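Local structure of putative oxidoreductase molybdopterin-binding subunit (Sulfolobus tokodaii, 4ZOH) at residues S184-H189 against G440-G445; A188-R193 against G480-R485. The protein probably serves as the molybdenum-containing catalytic subunit of an oxidoreductase of the xanthine dehydrogenase and aldehyde oxidase family, binding a pterin cytosine dinucleotide. All coordinates share one frame; numbering follows the deposited sequence.

Contacts 1 and 2 set the loops 440-445 and 480-485, both of which touch the pterin cytosine dinucleotide, against one segment of chain around the start of helix 188-199. Contact 1 uses the lead-in to this helix and its first turn, contact 2 the first turns of the helix; they share Ala-188 and His-189. Their centres lie about 7 Å apart. Thr-481 ties them together: its O receives a probable hydrogen bond from Gln-186 NE2 at 3.0 Å, and its OG1 probably bonds Gly-440 N, also at 3.0 Å. The side chains of Gln-186 and Trp-482 come within about 5 Å and 4 Å of the molybdenum atom, respectively.

Contact 1 (S184-H189 against G440-G445); sequences STQSAH and GPHGQG. With MCN (pterin cytosine dinucleotide), chain D.
With CG anti to the carbonyl carbon (chi1 -62°) and the chain extended beyond it, Gln-186 reaches across His-442, whose imidazole is swung between its own backbone N and carbonyl carbon (chi1 43°). Gln-186 CG lies over one face of the imidazole, 3.6 Å from His-442 CE1, and the amide is turned 46° from the ring plane. The amide end is held by other partners, NE2 by the carbonyl of Thr-481 and OE1 by the backbone N of Lys-218. The ring's rotation is fixed by a nearly straight bond in its own plane, His-442 ND1 to Gly-440 O at 2.8 Å. At another point of the edge, His-442 CD2 comes to 3.2 Å from O4' of the pterin. Replacing His-442 by an alanine would probably leave Gly-440 O without this donor and open a gap between Gln-186 and the pterin O4'. Backbone N of His-442 donates to Gln-444 OE1 at 2.9 Å, which steadies the second glutamine while its NE2 donates to O9' of the cofactor at 3.2 Å. The backbone O of Gln-444 accepts from the ribose O3' at 2.7 Å. Gly-443 C passes close to the pterin amino group N2', where a CB would clash. This is a glycine-rich cofactor-binding loop, leading into helix 446-458 and backed by Gln-186, as befits a molybdopterin-binding subunit.

Contact 2 (A188-R193 against G480-R485); sequences AHYLRR and GTWGSR. With MCN (pterin cytosine dinucleotide), chain D.
The pterin cytosine dinucleotide pocket is walled in part by loop 480-485, and here that loop meets helix 188-199 through an offset edge-to-face aromatic pair, Tyr-190 with Trp-482. The indole turns its edge toward the phenol face, the ring planes standing at 74° and the centroids of the two six-membered rings 5.5 Å apart. Trp-482 CH2 does the touching, 3.7 Å from Tyr-190 CD2, and Tyr-190 CB sits in the indole plane at that same edge. Tyr-190 presents its ring because CG lies anti to the backbone N (chi1 -179°). One indole face is covered by the backbone of Gly-480, where a CB would run into CH2. The same loop then runs along the dithiolene and diphosphate of the cofactor: Gly-483 N comes to 3.3 Å from S8', and Arg-485 N makes a weak hydrogen bond to the phosphate oxygen O1B. The arginine side chain folds back instead, NH1 donating to Gly-480 O at 3.0 Å in the carbonyl plane, on a lone pair, while a salt bridge ties the same nitrogen to Glu-421. On the helix, Arg-193 pairs with Asp-477, just ahead of the loop.

Contact 1 (S184-H189 against G440-G445)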
loop_
_atom_site.group_PDB
_atom_site.type_symbol
_atom_site.label_atom_id
_atom_site.label_comp_id
_atom_site.label_asym_id
_atom_site.label_seq_id
_atom_site.Cartn_x
_atom_site.Cartn_y
_atom_site.Cartn_z
ATOM N N SER A 184 -3.430 -5.292 13.764
ATOM C CA SER A 184 -2.508 -5.222 14.873
ATOM C C SER A 184 -2.845 -6.425 15.728
ATOM O O SER A 184 -3.680 -6.366 16.619
ATOM C CB SER A 184 -2.625 -3.877 15.637
ATOM O OG SER A 184 -1.655 -3.820 16.683
ATOM N N THR A 185 -2.284 -7.548 15.362
ATOM C CA THR A 185 -2.666 -8.794 16.002
ATOM C C THR A 185 -1.398 -9.520 16.485
ATOM O O THR A 185 -0.298 -9.144 16.034
ATOM C CB THR A 185 -3.449 -9.702 15.011
ATOM O OG1 THR A 185 -3.927 -10.847 15.699
ATOM C CG2 THR A 185 -2.598 -10.145 13.837
ATOM N N GLN A 186 -1.553 -10.575 17.301
ATOM C CA GLN A 186 -0.382 -11.388 17.765
ATOM C C GLN A 186 0.004 -12.546 16.840
ATOM O O GLN A 186 1.034 -13.200 17.026
ATOM C CB GLN A 186 -0.537 -11.860 19.218
ATOM C CG GLN A 186 -0.607 -10.687 20.168
ATOM C CD GLN A 186 -0.662 -11.083 21.631
ATOM O OE1 GLN A 186 -1.355 -10.427 22.422
ATOM N NE2 GLN A 186 0.010 -12.146 21.986
ATOM N N SER A 187 -0.803 -12.783 15.802
ATOM C CA SER A 187 -0.502 -13.861 14.884
ATOM C C SER A 187 -1.346 -13.699 13.643
ATOM O O SER A 187 -2.561 -13.817 13.743
ATOM C CB SER A 187 -0.867 -15.239 15.498
ATOM O OG SER A 187 -0.599 -16.299 14.581
ATOM N N ALA A 188 -0.713 -13.553 12.489
ATOM C CA ALA A 188 -1.487 -13.481 11.223
ATOM C C ALA A 188 -2.251 -14.839 10.943
ATOM O O ALA A 188 -3.378 -14.824 10.544
ATOM C CB ALA A 188 -0.598 -13.106 10.058
ATOM N N HIS A 189 -1.628 -15.973 11.231
ATOM C CA HIS A 189 -2.133 -17.266 10.822
ATOM C C HIS A 189 -3.324 -17.664 11.670
ATOM O O HIS A 189 -4.299 -18.193 11.116
ATOM C CB HIS A 189 -1.002 -18.295 10.870
ATOM C CG HIS A 189 0.273 -17.791 10.256
ATOM N ND1 HIS A 189 0.492 -17.801 8.891
ATOM C CD2 HIS A 189 1.396 -17.263 10.817
ATOM C CE1 HIS A 189 1.701 -17.301 8.638
ATOM N NE2 HIS A 189 2.272 -16.974 9.786
ATOM N N GLY A 440 4.704 -14.668 15.425
ATOM C CA GLY A 440 4.320 -13.331 15.063
ATOM C C GLY A 440 4.901 -12.301 16.067
ATOM O O GLY A 440 4.147 -11.695 16.835
ATOM N N PRO A 441 6.250 -12.112 16.105
ATOM C CA PRO A 441 6.821 -11.143 17.100
ATOM C C PRO A 441 6.226 -9.769 16.934
ATOM O O PRO A 441 5.907 -9.361 15.821
ATOM C CB PRO A 441 8.317 -11.093 16.724
ATOM C CG PRO A 441 8.562 -12.340 15.904
ATOM C CD PRO A 441 7.274 -12.785 15.288
ATOM N N HIS A 442 6.090 -9.088 18.042
ATOM C CA HIS A 442 5.501 -7.760 18.165
ATOM C C HIS A 442 6.220 -6.972 19.269
ATOM O O HIS A 442 5.582 -6.281 20.131
ATOM C CB HIS A 442 3.972 -7.791 18.409
ATOM C CG HIS A 442 3.534 -8.823 19.396
ATOM N ND1 HIS A 442 3.391 -10.163 19.059
ATOM C CD2 HIS A 442 3.211 -8.723 20.716
ATOM C CE1 HIS A 442 2.941 -10.832 20.111
ATOM N NE2 HIS A 442 2.844 -9.995 21.137
ATOM N N GLY A 443 7.552 -7.030 19.206
ATOM C CA GLY A 443 8.410 -6.250 20.096
ATOM C C GLY A 443 9.486 -7.083 20.760
ATOM O O GLY A 443 10.461 -6.563 21.244
ATOM N N GLN A 444 9.277 -8.399 20.807
ATOM C CA GLN A 444 10.129 -9.250 21.648
ATOM C C GLN A 444 11.503 -9.576 21.055
ATOM O O GLN A 444 12.333 -10.172 21.771
ATOM C CB GLN A 444 9.419 -10.546 22.070
ATOM C CG GLN A 444 8.080 -10.357 22.788
ATOM C CD GLN A 444 6.843 -10.256 21.846
ATOM O OE1 GLN A 444 6.961 -10.155 20.616
ATOM N NE2 GLN A 444 5.647 -10.292 22.435
ATOM N N GLY A 445 11.743 -9.238 19.794
ATOM C CA GLY A 445 13.056 -9.444 19.187
ATOM C C GLY A 445 13.460 -10.860 18.809
ATOM O O GLY A 445 14.662 -11.144 18.691
HETATM N N1 MCN D . 15.060 -15.234 25.082
HETATM C C2 MCN D . 16.329 -15.789 25.041
HETATM N N3 MCN D . 16.622 -16.951 25.705
HETATM C C4 MCN D . 15.612 -17.562 26.439
HETATM C C5 MCN D . 14.332 -17.014 26.491
HETATM C C6 MCN D . 14.038 -15.847 25.785
HETATM O O2 MCN D . 17.259 -15.284 24.404
HETATM N N4 MCN D . 15.911 -18.678 27.070
HETATM C "C1'" MCN D . 14.836 -14.004 24.320
HETATM C C2D MCN D . 14.325 -14.356 22.921
HETATM O "O2'" MCN D . 15.345 -14.452 21.974
HETATM C "C3'" MCN D . 13.502 -13.146 22.562
HETATM C C4D MCN D . 12.777 -12.974 23.831
HETATM O O4D MCN D . 13.797 -13.241 24.888
HETATM O "O3'" MCN D . 14.262 -12.021 22.287
HETATM C "C5'" MCN D . 11.775 -14.074 23.537
HETATM O "O5'" MCN D . 11.106 -14.421 24.608
HETATM P PA MCN D . 10.179 -15.753 24.680
HETATM O O1A MCN D . 10.324 -16.779 23.668
HETATM O O2A MCN D . 10.397 -16.049 26.137
HETATM O O3A MCN D . 8.712 -14.923 24.617
HETATM P PB MCN D . 8.024 -14.529 23.211
HETATM O O1B MCN D . 7.165 -15.707 22.782
HETATM O O2B MCN D . 8.925 -14.008 22.179
HETATM O O3B MCN D . 7.175 -13.353 23.698
HETATM C C10 MCN D . 5.819 -13.488 24.205
HETATM C "C9'" MCN D . 5.665 -12.751 25.512
HETATM C "C8'" MCN D . 4.296 -12.625 25.928
HETATM S "S8'" MCN D . 3.286 -14.056 26.078
HETATM C "C7'" MCN D . 3.763 -11.440 26.338
HETATM S "S7'" MCN D . 2.112 -11.286 26.996
HETATM C "C6'" MCN D . 4.546 -10.222 26.401
HETATM C C7 MCN D . 6.074 -10.558 26.388
HETATM O "O9'" MCN D . 6.281 -11.479 25.336
HETATM N "N5'" MCN D . 4.176 -9.242 25.381
HETATM C C4A MCN D . 5.080 -8.305 24.841
HETATM N "N8'" MCN D . 6.871 -9.322 26.118
HETATM C C4B MCN D . 6.441 -8.353 25.260
HETATM N "N1'" MCN D . 7.346 -7.471 24.832
HETATM C "C2'" MCN D . 6.980 -6.546 23.947
HETATM N "N2'" MCN D . 7.901 -5.704 23.528
HETATM N "N3'" MCN D . 5.634 -6.418 23.470
HETATM C "C4'" MCN D . 4.639 -7.307 23.938
HETATM O "O4'" MCN D . 3.445 -7.193 23.536
#

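Contact 2 (A188-R193 against G480-R485)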
loop_
_atom_site.group_PDB
_atom_site.type_symbol
_atom_site.label_atom_id
_atom_site.label_comp_id
_atom_site.label_asym_id
_atom_site.label_seq_id
_atom_site.Cartn_x
_atom_site.Cartn_y
_atom_site.Cartn_z
ATOM N N ALA A 188 -0.713 -13.553 12.489
ATOM C CA ALA A 188 -1.487 -13.481 11.223
ATOM C C ALA A 188 -2.251 -14.839 10.943
ATOM O O ALA A 188 -3.378 -14.824 10.544
ATOM C CB ALA A 188 -0.598 -13.106 10.058
ATOM N N HIS A 189 -1.628 -15.973 11.231
ATOM C CA HIS A 189 -2.133 -17.266 10.822
ATOM C C HIS A 189 -3.324 -17.664 11.670
ATOM O O HIS A 189 -4.299 -18.193 11.116
ATOM C CB HIS A 189 -1.002 -18.295 10.870
ATOM C CG HIS A 189 0.273 -17.791 10.256
ATOM N ND1 HIS A 189 0.492 -17.801 8.891
ATOM C CD2 HIS A 189 1.396 -17.263 10.817
ATOM C CE1 HIS A 189 1.701 -17.301 8.638
ATOM N NE2 HIS A 189 2.272 -16.974 9.786
ATOM N N TYR A 190 -3.278 -17.325 12.961
ATOM C CA TYR A 190 -4.387 -17.566 13.882
ATOM C C TYR A 190 -5.592 -16.646 13.625
ATOM O O TYR A 190 -6.735 -17.106 13.552
ATOM C CB TYR A 190 -3.931 -17.486 15.347
ATOM C CG TYR A 190 -5.017 -17.757 16.341
ATOM C CD1 TYR A 190 -5.711 -18.988 16.349
ATOM C CD2 TYR A 190 -5.330 -16.804 17.296
ATOM C CE1 TYR A 190 -6.729 -19.219 17.283
ATOM C CE2 TYR A 190 -6.329 -17.013 18.235
ATOM C CZ TYR A 190 -7.008 -18.229 18.229
ATOM O OH TYR A 190 -7.988 -18.360 19.161
ATOM N N LEU A 191 -5.329 -15.359 13.405
ATOM C CA LEU A 191 -6.377 -14.458 12.949
ATOM C C LEU A 191 -6.987 -14.967 11.600
ATOM O O LEU A 191 -8.173 -14.938 11.414
ATOM C CB LEU A 191 -5.908 -12.999 12.893
ATOM C CG LEU A 191 -6.890 -11.985 12.312
ATOM C CD1 LEU A 191 -8.079 -11.979 13.319
ATOM C CD2 LEU A 191 -6.255 -10.606 12.302
ATOM N N ARG A 192 -6.176 -15.446 10.682
ATOM C CA ARG A 192 -6.768 -15.961 9.487
ATOM C C ARG A 192 -7.767 -17.141 9.777
ATOM O O ARG A 192 -8.884 -17.150 9.243
ATOM C CB ARG A 192 -5.706 -16.449 8.539
ATOM C CG ARG A 192 -6.318 -16.828 7.210
ATOM C CD ARG A 192 -5.294 -17.423 6.277
ATOM N NE ARG A 192 -6.034 -18.278 5.356
ATOM C CZ ARG A 192 -6.357 -19.558 5.611
ATOM N NH1 ARG A 192 -5.953 -20.157 6.751
ATOM N NH2 ARG A 192 -7.100 -20.246 4.711
ATOM N N ARG A 193 -7.346 -18.097 10.616
ATOM C CA ARG A 193 -8.214 -19.186 11.003
ATOM C C ARG A 193 -9.497 -18.661 11.640
ATOM O O ARG A 193 -10.562 -19.173 11.344
ATOM C CB ARG A 193 -7.515 -20.155 11.898
ATOM C CG ARG A 193 -6.620 -21.095 11.157
ATOM C CD ARG A 193 -6.044 -22.158 12.102
ATOM N NE ARG A 193 -5.117 -21.592 13.124
ATOM C CZ ARG A 193 -3.812 -21.312 12.917
ATOM N NH1 ARG A 193 -3.242 -21.454 11.724
ATOM N NH2 ARG A 193 -3.066 -20.867 13.917
ATOM N N GLY A 480 1.802 -18.735 16.558
ATOM C CA GLY A 480 1.807 -17.335 17.010
ATOM C C GLY A 480 2.780 -17.041 18.155
ATOM O O GLY A 480 3.544 -17.910 18.529
ATOM N N THR A 481 2.763 -15.790 18.653
ATOM C CA THR A 481 3.619 -15.312 19.728
ATOM C C THR A 481 2.729 -14.987 20.896
ATOM O O THR A 481 1.921 -14.090 20.849
ATOM C CB THR A 481 4.490 -14.087 19.276
ATOM O OG1 THR A 481 5.474 -14.550 18.333
ATOM C CG2 THR A 481 5.169 -13.363 20.459
ATOM N N TRP A 482 2.883 -15.819 21.928
ATOM C CA TRP A 482 2.166 -15.781 23.230
ATOM C C TRP A 482 2.706 -16.989 24.047
ATOM O O TRP A 482 3.462 -17.802 23.517
ATOM C CB TRP A 482 0.636 -15.895 23.064
ATOM C CG TRP A 482 0.177 -17.034 22.133
ATOM C CD1 TRP A 482 0.360 -18.400 22.321
ATOM C CD2 TRP A 482 -0.473 -16.894 20.843
ATOM N NE1 TRP A 482 -0.179 -19.097 21.233
ATOM C CE2 TRP A 482 -0.709 -18.194 20.338
ATOM C CE3 TRP A 482 -0.932 -15.792 20.098
ATOM C CZ2 TRP A 482 -1.395 -18.416 19.120
ATOM C CZ3 TRP A 482 -1.578 -16.025 18.887
ATOM C CH2 TRP A 482 -1.830 -17.319 18.424
ATOM N N GLY A 483 2.325 -17.127 25.313
ATOM C CA GLY A 483 2.837 -18.230 26.166
ATOM C C GLY A 483 4.372 -18.414 26.160
ATOM O O GLY A 483 4.858 -19.555 26.336
ATOM N N SER A 484 5.116 -17.317 25.920
ATOM C CA SER A 484 6.572 -17.302 25.982
ATOM C C SER A 484 7.120 -18.526 25.270
ATOM O O SER A 484 7.961 -19.281 25.789
ATOM C CB SER A 484 7.003 -17.203 27.427
ATOM O OG SER A 484 6.387 -16.062 28.064
ATOM N N ARG A 485 6.640 -18.688 24.046
ATOM C CA ARG A 485 6.891 -19.872 23.247
ATOM C C ARG A 485 7.768 -19.574 22.066
ATOM O O ARG A 485 8.285 -20.484 21.436
ATOM C CB ARG A 485 5.519 -20.469 22.738
ATOM C CG ARG A 485 4.864 -19.657 21.588
ATOM C CD ARG A 485 3.386 -20.078 21.311
ATOM N NE ARG A 485 3.311 -21.442 20.793
ATOM C CZ ARG A 485 3.639 -21.797 19.539
ATOM N NH1 ARG A 485 4.003 -20.848 18.675
ATOM N NH2 ARG A 485 3.590 -23.084 19.135
HETATM N N1 MCN D . 15.060 -15.234 25.082
HETATM C C2 MCN D . 16.329 -15.789 25.041
HETATM N N3 MCN D . 16.622 -16.951 25.705
HETATM C C4 MCN D . 15.612 -17.562 26.439
HETATM C C5 MCN D . 14.332 -17.014 26.491
HETATM C C6 MCN D . 14.038 -15.847 25.785
HETATM O O2 MCN D . 17.259 -15.284 24.404
HETATM N N4 MCN D . 15.911 -18.678 27.070
HETATM C "C1'" MCN D . 14.836 -14.004 24.320
HETATM C C2D MCN D . 14.325 -14.356 22.921
HETATM O "O2'" MCN D . 15.345 -14.452 21.974
HETATM C "C3'" MCN D . 13.502 -13.146 22.562
HETATM C C4D MCN D . 12.777 -12.974 23.831
HETATM O O4D MCN D . 13.797 -13.241 24.888
HETATM O "O3'" MCN D . 14.262 -12.021 22.287
HETATM C "C5'" MCN D . 11.775 -14.074 23.537
HETATM O "O5'" MCN D . 11.106 -14.421 24.608
HETATM P PA MCN D . 10.179 -15.753 24.680
HETATM O O1A MCN D . 10.324 -16.779 23.668
HETATM O O2A MCN D . 10.397 -16.049 26.137
HETATM O O3A MCN D . 8.712 -14.923 24.617
HETATM P PB MCN D . 8.024 -14.529 23.211
HETATM O O1B MCN D . 7.165 -15.707 22.782
HETATM O O2B MCN D . 8.925 -14.008 22.179
HETATM O O3B MCN D . 7.175 -13.353 23.698
HETATM C C10 MCN D . 5.819 -13.488 24.205
HETATM C "C9'" MCN D . 5.665 -12.751 25.512
HETATM C "C8'" MCN D . 4.296 -12.625 25.928
HETATM S "S8'" MCN D . 3.286 -14.056 26.078
HETATM C "C7'" MCN D . 3.763 -11.440 26.338
HETATM S "S7'" MCN D . 2.112 -11.286 26.996
HETATM C "C6'" MCN D . 4.546 -10.222 26.401
HETATM C C7 MCN D . 6.074 -10.558 26.388
HETATM O "O9'" MCN D . 6.281 -11.479 25.336
HETATM N "N5'" MCN D . 4.176 -9.242 25.381
HETATM C C4A MCN D . 5.080 -8.305 24.841
HETATM N "N8'" MCN D . 6.871 -9.322 26.118
HETATM C C4B MCN D . 6.441 -8.353 25.260
HETATM N "N1'" MCN D . 7.346 -7.471 24.832
HETATM C "C2'" MCN D . 6.980 -6.546 23.947
HETATM N "N2'" MCN D . 7.901 -5.704 23.528
HETATM N "N3'" MCN D . 5.634 -6.418 23.470
HETATM C "C4'" MCN D . 4.639 -7.307 23.938
HETATM O "O4'" MCN D . 3.445 -7.193 23.536
#